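Local coordinates for galactose-binding lectin (Arachis hypogaea, PDB 2DVF), which binds D-galactose and galactose-bearing glycans as a homotetrameric legume lectin that carries calcium and manganese ions in each subunit, at residues 81-86 against 123-128. Sequence-based numbering, arbitrary orientation.
Sequences PADGII and DTYSNS. With CA (calcium ion), chain E; MN (manganese (II) ion), chain F.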
loop_
_atom_site.group_PDB
_atom_site.type_symbol
_atom_site.label_atom_id
_atom_site.label_comp_id
_atom_site.label_asym_id
_atom_site.label_seq_id
_atom_site.Cartn_x
_atom_site.Cartn_y
_atom_site.Cartn_z
ATOM N N PRO A 81 29.357 -25.667 -2.442
ATOM C CA PRO A 81 28.266 -24.696 -2.542
ATOM C C PRO A 81 27.122 -25.288 -3.357
ATOM O O PRO A 81 27.178 -25.355 -4.587
ATOM C CB PRO A 81 28.920 -23.515 -3.245
ATOM C CG PRO A 81 30.334 -23.612 -2.798
ATOM C CD PRO A 81 30.608 -25.084 -2.944
ATOM N N ALA A 82 26.090 -25.728 -2.652
ATOM C CA ALA A 82 24.923 -26.326 -3.273
ATOM C C ALA A 82 23.815 -26.284 -2.228
ATOM O O ALA A 82 24.097 -26.098 -1.038
ATOM C CB ALA A 82 25.229 -27.756 -3.672
ATOM N N ASP A 83 22.566 -26.471 -2.651
ATOM C CA ASP A 83 22.219 -26.731 -4.045
ATOM C C ASP A 83 21.529 -25.566 -4.755
ATOM O O ASP A 83 21.551 -25.484 -5.984
ATOM C CB ASP A 83 21.334 -27.979 -4.116
ATOM C CG ASP A 83 22.104 -29.211 -4.536
ATOM O OD1 ASP A 83 22.214 -29.442 -5.757
ATOM O OD2 ASP A 83 22.611 -29.939 -3.657
ATOM N N GLY A 84 20.909 -24.672 -3.989
ATOM C CA GLY A 84 20.234 -23.541 -4.600
ATOM C C GLY A 84 18.927 -23.126 -3.954
ATOM O O GLY A 84 18.474 -23.719 -2.974
ATOM N N ILE A 85 18.323 -22.090 -4.525
ATOM C CA ILE A 85 17.067 -21.542 -4.036
ATOM C C ILE A 85 16.062 -21.438 -5.163
ATOM O O ILE A 85 16.396 -20.987 -6.258
ATOM C CB ILE A 85 17.256 -20.116 -3.475
ATOM C CG1 ILE A 85 18.225 -20.137 -2.298
ATOM C CG2 ILE A 85 15.914 -19.540 -3.042
ATOM C CD1 ILE A 85 18.487 -18.767 -1.725
ATOM N N ILE A 86 14.828 -21.847 -4.897
ATOM C CA ILE A 86 13.792 -21.741 -5.911
ATOM C C ILE A 86 12.522 -21.094 -5.374
ATOM O O ILE A 86 12.033 -21.419 -4.291
ATOM C CB ILE A 86 13.423 -23.114 -6.527
ATOM C CG1 ILE A 86 12.376 -22.911 -7.629
ATOM C CG2 ILE A 86 12.885 -24.050 -5.452
ATOM C CD1 ILE A 86 11.932 -24.180 -8.322
ATOM N N ASP A 123 20.036 -22.091 -9.360
ATOM C CA ASP A 123 20.858 -23.280 -9.315
ATOM C C ASP A 123 22.357 -22.994 -9.208
ATOM O O ASP A 123 22.941 -22.324 -10.057
ATOM C CB ASP A 123 20.547 -24.099 -10.566
ATOM C CG ASP A 123 20.726 -25.574 -10.358
ATOM O OD1 ASP A 123 21.697 -25.948 -9.670
ATOM O OD2 ASP A 123 19.909 -26.354 -10.891
ATOM N N THR A 124 22.973 -23.532 -8.162
ATOM C CA THR A 124 24.394 -23.327 -7.918
ATOM C C THR A 124 25.190 -24.617 -8.031
ATOM O O THR A 124 26.369 -24.657 -7.675
ATOM C CB THR A 124 24.621 -22.767 -6.522
ATOM O OG1 THR A 124 24.278 -23.773 -5.566
ATOM C CG2 THR A 124 23.749 -21.539 -6.285
ATOM N N TYR A 125 24.545 -25.676 -8.509
ATOM C CA TYR A 125 25.222 -26.955 -8.672
ATOM C C TYR A 125 24.750 -27.653 -9.946
ATOM O O TYR A 125 23.568 -27.928 -10.111
ATOM C CB TYR A 125 24.979 -27.846 -7.449
ATOM C CG TYR A 125 25.789 -29.124 -7.459
ATOM C CD1 TYR A 125 25.353 -30.248 -8.162
ATOM C CD2 TYR A 125 27.007 -29.205 -6.783
ATOM C CE1 TYR A 125 26.107 -31.422 -8.195
ATOM C CE2 TYR A 125 27.772 -30.375 -6.809
ATOM C CZ TYR A 125 27.314 -31.479 -7.517
ATOM O OH TYR A 125 28.058 -32.636 -7.544
ATOM N N SER A 126 25.681 -27.940 -10.850
ATOM C CA SER A 126 25.330 -28.587 -12.110
ATOM C C SER A 126 25.011 -30.083 -11.998
ATOM O O SER A 126 25.912 -30.912 -11.876
ATOM C CB SER A 126 26.451 -28.379 -13.128
ATOM O OG SER A 126 26.129 -28.983 -14.364
ATOM N N ASN A 127 23.721 -30.410 -12.039
ATOM C CA ASN A 127 23.249 -31.794 -11.970
ATOM C C ASN A 127 22.953 -32.281 -13.381
ATOM O O ASN A 127 21.936 -31.913 -13.961
ATOM C CB ASN A 127 21.963 -31.897 -11.150
ATOM C CG ASN A 127 22.197 -31.738 -9.673
ATOM O OD1 ASN A 127 22.562 -30.672 -9.216
ATOM N ND2 ASN A 127 21.995 -32.807 -8.917
ATOM N N SER A 128 23.831 -33.116 -13.925
ATOM C CA SER A 128 23.650 -33.631 -15.278
ATOM C C SER A 128 22.402 -34.497 -15.404
ATOM O O SER A 128 21.823 -34.605 -16.482
ATOM C CB SER A 128 24.880 -34.438 -15.702
ATOM O OG SER A 128 25.078 -35.552 -14.846
HETATM CA CA CA E . 21.178 -28.413 -9.445
HETATM MN MN MN F . 18.803 -26.252 -13.104
HETATM O O HOH W 1 23.470 -32.355 -5.914
#
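The Y125 ring has P81 O near its plane at one edge and N127 OD1 in its plane at another, while A82 CB and D83 OD1 come in obliquely, the D83 carboxylate tilted 53° from the ring. At its root, Y125 CB packs against A82 CB (3.8 Å), a methyl small enough to let the backbones lie close. With CG anti to the backbone N (chi1 -173°), Y125 sends its ring away from 81-86 while its backbone O binds calcium. D83 OD1 and N127 OD1 are unbonded oxygens 3.7 Å apart; a water links the side chains, donating to D83 OD1 and accepting a weak bond from N127 ND2. The ND2 bond to E129, with this weak one, probably helps to fix the amide flip with OD1 on calcium. D123 OD1 and OD2 hold calcium, OD2 also manganese at 2.5 Å, and OD1 accepts the N-H of Y125 nearly along its C-O axis, an Asx turn. E121, D132 and H137 complete the manganese ligands; D132 also serves calcium. T124 OG1, hydrogen-bonded to Q216, lies over D83 O at 3.2 Å. T124 N to D83 O (3.3 Å, 172°), its donor above the carbonyl plane, and the antiparallel non-hydrogen-bonded pair G84-D123 couple the metal loop to strand 84-91; G84's backbone angles, with D123 CA so near, suit a residue without a side chain. The cations probably stabilise D123 as an anion. The cis peptide before D83 and calcium-bound N127 place both residues as in legume lectins, whose equivalent Asp and Asn bind sugar, consistent with such a role here.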